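Local coordinates for protein BA_2500 (Bacillus anthracis, PDB 4GUC) that is of unknown function but belongs to a family of small beta-rich proteins grouped with the immunoglobulin-like E-set folds, at residues 46-59 with 95-107. Sequence-based numbering, arbitrary orientation.
Sequences TGGKDTGIVKIYQL and YNPGTYVAVMKLG
Strands 53-59 and 98-106 pair antiparallel in the middle of the larger beta sheet, Lys55 facing Val103 and Tyr57 facing Val101 as hydrogen-bonded pairs. Reciprocal bonds such as Lys55 N to Val103 O (2.8 Å) and Val103 N to Lys55 O (2.9 Å) zip the backbones together. Between them, in the non-hydrogen-bonded pairs, Val54 meets Met104 (selenomethionine) and Ile56 meets Ala102 on a face probably turned toward the smaller sheet; Val54 CG2 lies 4.0 Å from Met104 CB. Ile56 CG2, anti to the backbone N, reaches the edge of the Tyr95 ring at CE2 (4.0 Å) and also touches Tyr100 CD2.

Near the C-terminal end of strand 53-59, Gln58 lays CG over one face of the Tyr100 ring, a CH-pi contact. With CG anti to the backbone N (chi1 -178°) and the chain extended, its amide arrives at the phenol oxygen, standing 82° from the ring plane, and NE2 donates to Tyr100 OH at 3.0 Å. That hydroxyl donates in turn to a lone pair of Asn96 O (2.6 Å), while Gln58 OE1 accepts from Ser60 OG; the phenol is thus gripped as both acceptor and donor. On the opposite face of the sheet from Val54 and Ile56, Tyr57 CD2 rests against Val103 CG2 (3.9 Å), and Tyr57 OH hydrogen-bonds Asp9 OD2.

Beside the loop leading toward strand 53-59, Leu106 spreads its methyls between Thr46 and Gly52: CD1 lies 3.4 Å from Gly52 N, the glycine having no side chain to contest the place. A water joins Thr51 O to Gly107 N beyond the last strand pair. The alternation of hydrogen-bonded and non-hydrogen-bonded pairs is that of a regular antiparallel sheet, consistent with the sandwich-like E-set assignment.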
ATOM      1  N   THR A  46     -14.390  -4.480  -2.765  1.00 10.71           N
ATOM      2  CA  THR A  46     -14.028  -3.574  -3.861  1.00 12.25           C
ATOM      3  C   THR A  46     -15.159  -3.198  -4.816  1.00 13.52           C
ATOM      4  O   THR A  46     -14.966  -2.524  -5.822  1.00 13.68           O
ATOM      5  CB  THR A  46     -12.819  -4.107  -4.583  1.00 11.10           C
ATOM      6  OG1 THR A  46     -13.019  -5.464  -4.976  1.00 12.12           O
ATOM      7  CG2 THR A  46     -11.561  -4.082  -3.677  1.00 14.85           C
ATOM      8  N   GLY A  47     -16.370  -3.629  -4.519  1.00 12.95           N
ATOM      9  CA  GLY A  47     -17.508  -3.225  -5.311  1.00 12.00           C
ATOM     10  C   GLY A  47     -17.794  -3.994  -6.577  1.00 12.15           C
ATOM     11  O   GLY A  47     -17.118  -4.944  -6.902  1.00 11.43           O
ATOM     12  N   GLY A  48     -18.780  -3.505  -7.329  1.00 14.33           N
ATOM     13  CA  GLY A  48     -19.242  -4.155  -8.534  1.00 14.50           C
ATOM     14  C   GLY A  48     -18.937  -3.560  -9.865  1.00 15.08           C
ATOM     15  O   GLY A  48     -19.612  -3.900 -10.836  1.00 16.19           O
ATOM     16  N   LYS A  49     -17.925  -2.704  -9.949  1.00 14.13           N
ATOM     17  CA  LYS A  49     -17.599  -2.122 -11.248  1.00 15.13           C
ATOM     18  C   LYS A  49     -16.100  -1.924 -11.551  1.00 14.07           C
ATOM     19  O   LYS A  49     -15.746  -1.747 -12.700  1.00 15.56           O
ATOM     20  CB  LYS A  49     -18.370  -0.832 -11.502  1.00 18.64           C
ATOM     21  CG  LYS A  49     -17.957   0.306 -10.679  1.00 18.98           C
ATOM     22  CD  LYS A  49     -18.810   1.557 -11.026  1.00 24.45           C
ATOM     23  CE  LYS A  49     -18.372   2.782 -10.221  1.00 27.56           C
ATOM     24  NZ  LYS A  49     -16.949   3.217 -10.524  1.00 33.47           N
ATOM     25  N   ASP A  50     -15.247  -2.030 -10.537  1.00 13.14           N
ATOM     26  CA  ASP A  50     -13.796  -1.894 -10.662  1.00 15.27           C
ATOM     27  C   ASP A  50     -13.090  -2.955  -9.847  1.00 12.26           C
ATOM     28  O   ASP A  50     -13.613  -3.422  -8.843  1.00 13.35           O
ATOM     29  CB  ASP A  50     -13.342  -0.517 -10.124  1.00 17.67           C
ATOM     30  CG  ASP A  50     -13.794   0.647 -10.982  1.00 23.64           C
ATOM     31  OD1 ASP A  50     -13.419   0.678 -12.170  1.00 32.31           O
ATOM     32  OD2 ASP A  50     -14.439   1.563 -10.433  1.00 31.34           O
ATOM     33  N   THR A  51     -11.901  -3.357 -10.262  1.00 13.11           N
ATOM     34  CA  THR A  51     -11.053  -4.319  -9.566  1.00 12.81           C
ATOM     35  C   THR A  51      -9.901  -3.532  -8.945  1.00 12.35           C
ATOM     36  O   THR A  51      -9.312  -2.669  -9.615  1.00 13.41           O
ATOM     37  CB  THR A  51     -10.628  -5.518 -10.492  1.00 14.12           C
ATOM     38  OG1 THR A  51     -11.788  -6.350 -10.746  1.00 16.21           O
ATOM     39  CG2 THR A  51      -9.556  -6.369  -9.814  1.00 16.03           C
ATOM     40  N   GLY A  52      -9.583  -3.748  -7.667  1.00 10.72           N
ATOM     41  CA  GLY A  52      -8.498  -2.991  -7.052  1.00 10.96           C
ATOM     42  C   GLY A  52      -7.122  -3.568  -7.224  1.00 11.83           C
ATOM     43  O   GLY A  52      -6.931  -4.726  -7.563  1.00 11.60           O
ATOM     44  N   ILE A  53      -6.131  -2.695  -7.017  1.00 11.09           N
ATOM     45  CA  ILE A  53      -4.704  -3.028  -7.049  1.00  9.65           C
ATOM     46  C   ILE A  53      -4.125  -2.379  -5.789  1.00  9.43           C
ATOM     47  O   ILE A  53      -4.479  -1.243  -5.446  1.00 10.38           O
ATOM     48  CB  ILE A  53      -3.984  -2.432  -8.287  1.00 11.59           C
ATOM     49  CG1 ILE A  53      -4.572  -3.012  -9.596  1.00 11.55           C
ATOM     50  CG2 ILE A  53      -2.465  -2.675  -8.221  1.00 10.83           C
ATOM     51  CD1 ILE A  53      -3.986  -2.354 -10.829  1.00 13.25           C
ATOM     52  N   VAL A  54      -3.223  -3.087  -5.117  1.00 10.11           N
ATOM     53  CA  VAL A  54      -2.570  -2.557  -3.919  1.00 10.66           C
ATOM     54  C   VAL A  54      -1.059  -2.418  -4.136  1.00 10.42           C
ATOM     55  O   VAL A  54      -0.433  -3.283  -4.748  1.00 13.10           O
ATOM     56  CB  VAL A  54      -2.802  -3.482  -2.694  1.00 10.80           C
ATOM     57  CG1 VAL A  54      -1.858  -3.113  -1.509  1.00 13.21           C
ATOM     58  CG2 VAL A  54      -4.256  -3.496  -2.304  1.00 12.33           C
ATOM     59  N   LYS A  55      -0.485  -1.306  -3.719  1.00 10.40           N
ATOM     60  CA  LYS A  55       0.935  -1.103  -3.760  1.00 10.05           C
ATOM     61  C   LYS A  55       1.447  -0.848  -2.349  1.00 10.36           C
ATOM     62  O   LYS A  55       0.746  -0.249  -1.522  1.00 10.87           O
ATOM     63  CB  LYS A  55       1.294   0.134  -4.598  1.00 10.72           C
ATOM     64  CG  LYS A  55       1.192  -0.023  -6.096  1.00 10.46           C
ATOM     65  CD  LYS A  55       1.421   1.260  -6.862  1.00 10.71           C
ATOM     66  CE  LYS A  55       1.322   1.046  -8.347  1.00 12.14           C
ATOM     67  NZ  LYS A  55       1.492   2.393  -8.995  1.00 15.59           N
ATOM     68  N   ILE A  56       2.647  -1.344  -2.068  1.00  9.85           N
ATOM     69  CA  ILE A  56       3.373  -1.102  -0.847  1.00 10.97           C
ATOM     70  C   ILE A  56       4.482  -0.090  -1.217  1.00 10.47           C
ATOM     71  O   ILE A  56       5.296  -0.368  -2.101  1.00 11.37           O
ATOM     72  CB  ILE A  56       3.985  -2.362  -0.212  1.00 12.74           C
ATOM     73  CG1 ILE A  56       2.875  -3.366   0.171  1.00 14.67           C
ATOM     74  CG2 ILE A  56       4.822  -1.971   1.002  1.00 14.44           C
ATOM     75  CD1 ILE A  56       3.360  -4.650   0.836  1.00 20.36           C
ATOM     76  N   TYR A  57       4.453   1.080  -0.588  1.00 10.65           N
ATOM     77  CA  TYR A  57       5.455   2.104  -0.781  1.00  9.85           C
ATOM     78  C   TYR A  57       6.269   2.310   0.490  1.00 11.42           C
ATOM     79  O   TYR A  57       5.757   2.190   1.605  1.00 11.54           O
ATOM     80  CB  TYR A  57       4.811   3.468  -1.038  1.00  9.99           C
ATOM     81  CG  TYR A  57       3.984   3.677  -2.303  1.00 10.15           C
ATOM     82  CD1 TYR A  57       4.557   4.234  -3.441  1.00 10.60           C
ATOM     83  CD2 TYR A  57       2.623   3.412  -2.344  1.00 10.56           C
ATOM     84  CE1 TYR A  57       3.807   4.493  -4.588  1.00 12.21           C
ATOM     85  CE2 TYR A  57       1.873   3.658  -3.479  1.00 10.46           C
ATOM     86  CZ  TYR A  57       2.454   4.218  -4.592  1.00 10.61           C
ATOM     87  OH  TYR A  57       1.633   4.469  -5.658  1.00 11.51           O
ATOM     88  N   GLN A  58       7.546   2.651   0.330  1.00 10.63           N
ATOM     89  CA  GLN A  58       8.392   3.000   1.440  1.00 11.40           C
ATOM     90  C   GLN A  58       8.330   4.537   1.572  1.00 11.64           C
ATOM     91  O   GLN A  58       8.304   5.271   0.582  1.00 12.85           O
ATOM     92  CB  GLN A  58       9.848   2.596   1.180  1.00 11.86           C
ATOM     93  CG  GLN A  58      10.759   2.893   2.337  1.00 14.76           C
ATOM     94  CD  GLN A  58      12.224   2.692   1.998  1.00 20.45           C
ATOM     95  OE1 GLN A  58      12.883   3.660   1.617  1.00 26.06           O
ATOM     96  NE2 GLN A  58      12.684   1.467   1.992  1.00 19.49           N
ATOM     97  N   LEU A  59       8.284   5.028   2.807  0.50 12.02           N
ATOM     98  CA  LEU A  59       8.258   6.465   3.084  0.50 13.78           C
ATOM     99  C   LEU A  59       9.705   6.865   3.439  0.50 15.89           C
ATOM    100  O   LEU A  59      10.221   6.458   4.500  0.50 17.89           O
ATOM    101  CB  LEU A  59       7.271   6.776   4.230  0.50 14.45           C
ATOM    102  CG  LEU A  59       7.176   8.236   4.708  0.50 15.97           C
ATOM    103  CD1 LEU A  59       6.924   9.200   3.602  0.50 18.94           C
ATOM    104  CD2 LEU A  59       6.104   8.393   5.769  0.50 15.50           C
ATOM    105  N   TYR A  95      12.652  -5.672   1.473  1.00 18.97           N
ATOM    106  CA  TYR A  95      12.036  -4.545   2.143  1.00 17.96           C
ATOM    107  C   TYR A  95      12.982  -4.106   3.285  1.00 18.51           C
ATOM    108  O   TYR A  95      12.889  -4.616   4.415  1.00 18.39           O
ATOM    109  CB  TYR A  95      10.686  -4.938   2.738  1.00 17.11           C
ATOM    110  CG  TYR A  95       9.619  -5.335   1.732  1.00 16.26           C
ATOM    111  CD1 TYR A  95       9.562  -6.628   1.216  1.00 18.84           C
ATOM    112  CD2 TYR A  95       8.643  -4.417   1.308  1.00 14.82           C
ATOM    113  CE1 TYR A  95       8.561  -7.007   0.292  1.00 16.58           C
ATOM    114  CE2 TYR A  95       7.653  -4.781   0.407  1.00 16.20           C
ATOM    115  CZ  TYR A  95       7.624  -6.079  -0.103  1.00 17.11           C
ATOM    116  OH  TYR A  95       6.656  -6.482  -0.995  1.00 17.39           O
ATOM    117  N   ASN A  96      13.824  -3.122   2.990  0.50 19.27           N
ATOM    118  CA  ASN A  96      14.770  -2.571   3.944  0.50 19.58           C
ATOM    119  C   ASN A  96      14.060  -2.070   5.204  0.50 18.36           C
ATOM    120  O   ASN A  96      13.012  -1.439   5.097  0.50 17.38           O
ATOM    121  CB  ASN A  96      15.440  -1.376   3.270  0.50 20.29           C
ATOM    122  CG  ASN A  96      16.170  -1.759   1.991  0.50 22.77           C
ATOM    123  OD1 ASN A  96      15.799  -1.313   0.898  0.50 27.26           O
ATOM    124  ND2 ASN A  96      17.150  -2.650   2.108  0.50 26.81           N
ATOM    125  N   PRO A  97      14.598  -2.366   6.407  1.00 18.63           N
ATOM    126  CA  PRO A  97      13.899  -1.830   7.565  1.00 18.45           C
ATOM    127  C   PRO A  97      13.562  -0.331   7.422  1.00 18.32           C
ATOM    128  O   PRO A  97      14.392   0.465   6.998  1.00 18.35           O
ATOM    129  CB  PRO A  97      14.870  -2.100   8.709  1.00 20.20           C
ATOM    130  CG  PRO A  97      15.569  -3.359   8.268  1.00 21.77           C
ATOM    131  CD  PRO A  97      15.783  -3.148   6.802  1.00 19.02           C
ATOM    132  N   GLY A  98      12.327   0.024   7.720  1.00 16.71           N
ATOM    133  CA  GLY A  98      11.893   1.411   7.620  1.00 15.65           C
ATOM    134  C   GLY A  98      10.393   1.524   7.743  1.00 15.15           C
ATOM    135  O   GLY A  98       9.747   0.616   8.277  1.00 15.26           O
ATOM    136  N   THR A  99       9.855   2.642   7.259  1.00 14.89           N
ATOM    137  CA  THR A  99       8.430   2.949   7.324  1.00 13.55           C
ATOM    138  C   THR A  99       7.811   2.780   5.952  1.00 12.45           C
ATOM    139  O   THR A  99       8.369   3.216   4.944  1.00 11.98           O
ATOM    140  CB  THR A  99       8.213   4.368   7.865  1.00 15.25           C
ATOM    141  OG1 THR A  99       8.809   4.457   9.168  1.00 17.59           O
ATOM    142  CG2 THR A  99       6.749   4.735   7.957  1.00 15.23           C
ATOM    143  N   TYR A 100       6.644   2.131   5.911  1.00 12.50           N
ATOM    144  CA  TYR A 100       5.917   1.815   4.670  1.00 10.49           C
ATOM    145  C   TYR A 100       4.448   2.122   4.767  1.00  9.58           C
ATOM    146  O   TYR A 100       3.968   2.419   5.856  1.00 10.40           O
ATOM    147  CB  TYR A 100       6.098   0.316   4.390  1.00 10.55           C
ATOM    148  CG  TYR A 100       7.520  -0.074   4.027  1.00 12.16           C
ATOM    149  CD1 TYR A 100       8.489  -0.266   4.997  1.00 12.61           C
ATOM    150  CD2 TYR A 100       7.882  -0.272   2.699  1.00 12.79           C
ATOM    151  CE1 TYR A 100       9.810  -0.608   4.667  1.00 13.22           C
ATOM    152  CE2 TYR A 100       9.185  -0.621   2.358  1.00 14.33           C
ATOM    153  CZ  TYR A 100      10.153  -0.774   3.348  1.00 14.30           C
ATOM    154  OH  TYR A 100      11.452  -1.138   2.991  1.00 17.15           O
ATOM    155  N   VAL A 101       3.758   2.058   3.629  1.00  9.50           N
ATOM    156  CA  VAL A 101       2.311   2.272   3.608  1.00  9.77           C
ATOM    157  C   VAL A 101       1.712   1.491   2.474  1.00  9.28           C
ATOM    158  O   VAL A 101       2.330   1.357   1.414  1.00 10.14           O
ATOM    159  CB  VAL A 101       1.894   3.777   3.500  1.00 10.68           C
ATOM    160  CG1 VAL A 101       2.421   4.432   2.247  1.00 11.06           C
ATOM    161  CG2 VAL A 101       0.361   3.953   3.623  1.00 11.67           C
ATOM    162  N   ALA A 102       0.532   0.901   2.704  1.00  9.90           N
ATOM    163  CA  ALA A 102      -0.188   0.158   1.681  1.00 10.90           C
ATOM    164  C   ALA A 102      -1.299   1.061   1.151  1.00 10.39           C
ATOM    165  O   ALA A 102      -2.080   1.642   1.926  1.00 10.94           O
ATOM    166  CB  ALA A 102      -0.766  -1.153   2.217  1.00 11.25           C
ATOM    167  N   VAL A 103      -1.370   1.166  -0.175  1.00  9.97           N
ATOM    168  CA  VAL A 103      -2.342   2.000  -0.857  1.00  9.04           C
ATOM    169  C   VAL A 103      -3.095   1.181  -1.888  1.00 10.76           C
ATOM    170  O   VAL A 103      -2.480   0.388  -2.602  1.00 10.73           O
ATOM    171  CB  VAL A 103      -1.628   3.186  -1.596  1.00 10.09           C
ATOM    172  CG1 VAL A 103      -2.593   4.065  -2.365  1.00 11.20           C
ATOM    173  CG2 VAL A 103      -0.815   4.011  -0.590  1.00 10.25           C
HETATM  174  N   MSE A 104      -4.414   1.355  -1.965  1.00  9.22           N
HETATM  175  CA  MSE A 104      -5.232   0.699  -2.952  1.00  9.53           C
HETATM  176  C   MSE A 104      -5.845   1.700  -3.904  1.00 10.21           C
HETATM  177  O   MSE A 104      -6.378   2.741  -3.465  1.00 10.87           O
HETATM  178  CB  MSE A 104      -6.355  -0.121  -2.315  1.00 10.61           C
HETATM  179  CG  MSE A 104      -7.185  -0.923  -3.349  1.00  9.81           C
HETATM  180 SE   MSE A 104      -8.561  -2.064  -2.670  1.00 14.19          SE
HETATM  181  CE  MSE A 104      -9.764  -0.716  -2.053  1.00 13.72           C
ATOM    182  N   LYS A 105      -5.721   1.435  -5.202  1.00 10.18           N
ATOM    183  CA  LYS A 105      -6.358   2.245  -6.232  1.00  9.88           C
ATOM    184  C   LYS A 105      -7.580   1.416  -6.675  1.00 10.44           C
ATOM    185  O   LYS A 105      -7.450   0.222  -7.003  1.00 12.85           O
ATOM    186  CB  LYS A 105      -5.454   2.507  -7.406  1.00 10.42           C
ATOM    187  CG  LYS A 105      -6.147   3.370  -8.520  1.00 13.01           C
ATOM    188  CD  LYS A 105      -5.193   3.670  -9.618  1.00 12.74           C
ATOM    189  CE  LYS A 105      -5.796   4.506 -10.738  1.00 19.15           C
ATOM    190  NZ  LYS A 105      -6.871   3.788 -11.483  1.00 19.62           N
ATOM    191  N   LEU A 106      -8.755   2.044  -6.696  1.00 11.29           N
ATOM    192  CA  LEU A 106     -10.001   1.359  -7.098  1.00 11.48           C
ATOM    193  C   LEU A 106     -10.710   2.375  -7.958  1.00 13.15           C
ATOM    194  O   LEU A 106     -11.289   3.343  -7.464  1.00 12.63           O
ATOM    195  CB  LEU A 106     -10.834   0.978  -5.895  1.00 12.05           C
ATOM    196  CG  LEU A 106     -12.065   0.133  -6.145  1.00 12.38           C
ATOM    197  CD1 LEU A 106     -11.680  -1.252  -6.687  1.00 12.75           C
ATOM    198  CD2 LEU A 106     -12.888   0.016  -4.857  1.00 14.97           C
ATOM    199  N   GLY A 107     -10.663   2.173  -9.261  1.00 14.13           N
ATOM    200  CA  GLY A 107     -11.248   3.184 -10.158  1.00 14.66           C
ATOM    201  C   GLY A 107     -10.435   4.465 -10.015  1.00 14.34           C
ATOM    202  O   GLY A 107      -9.216   4.431  -9.994  1.00 16.55           O
TER
HETATM  203  O   HOH W   1      -9.570  -0.024 -10.628  1.00 19.58           O
HETATM  204  O   HOH W   2      -6.958  -0.250  -9.739  1.00 25.39           O
HETATM  205  O   HOH W   3      11.660   4.324   5.676  1.00 18.82           O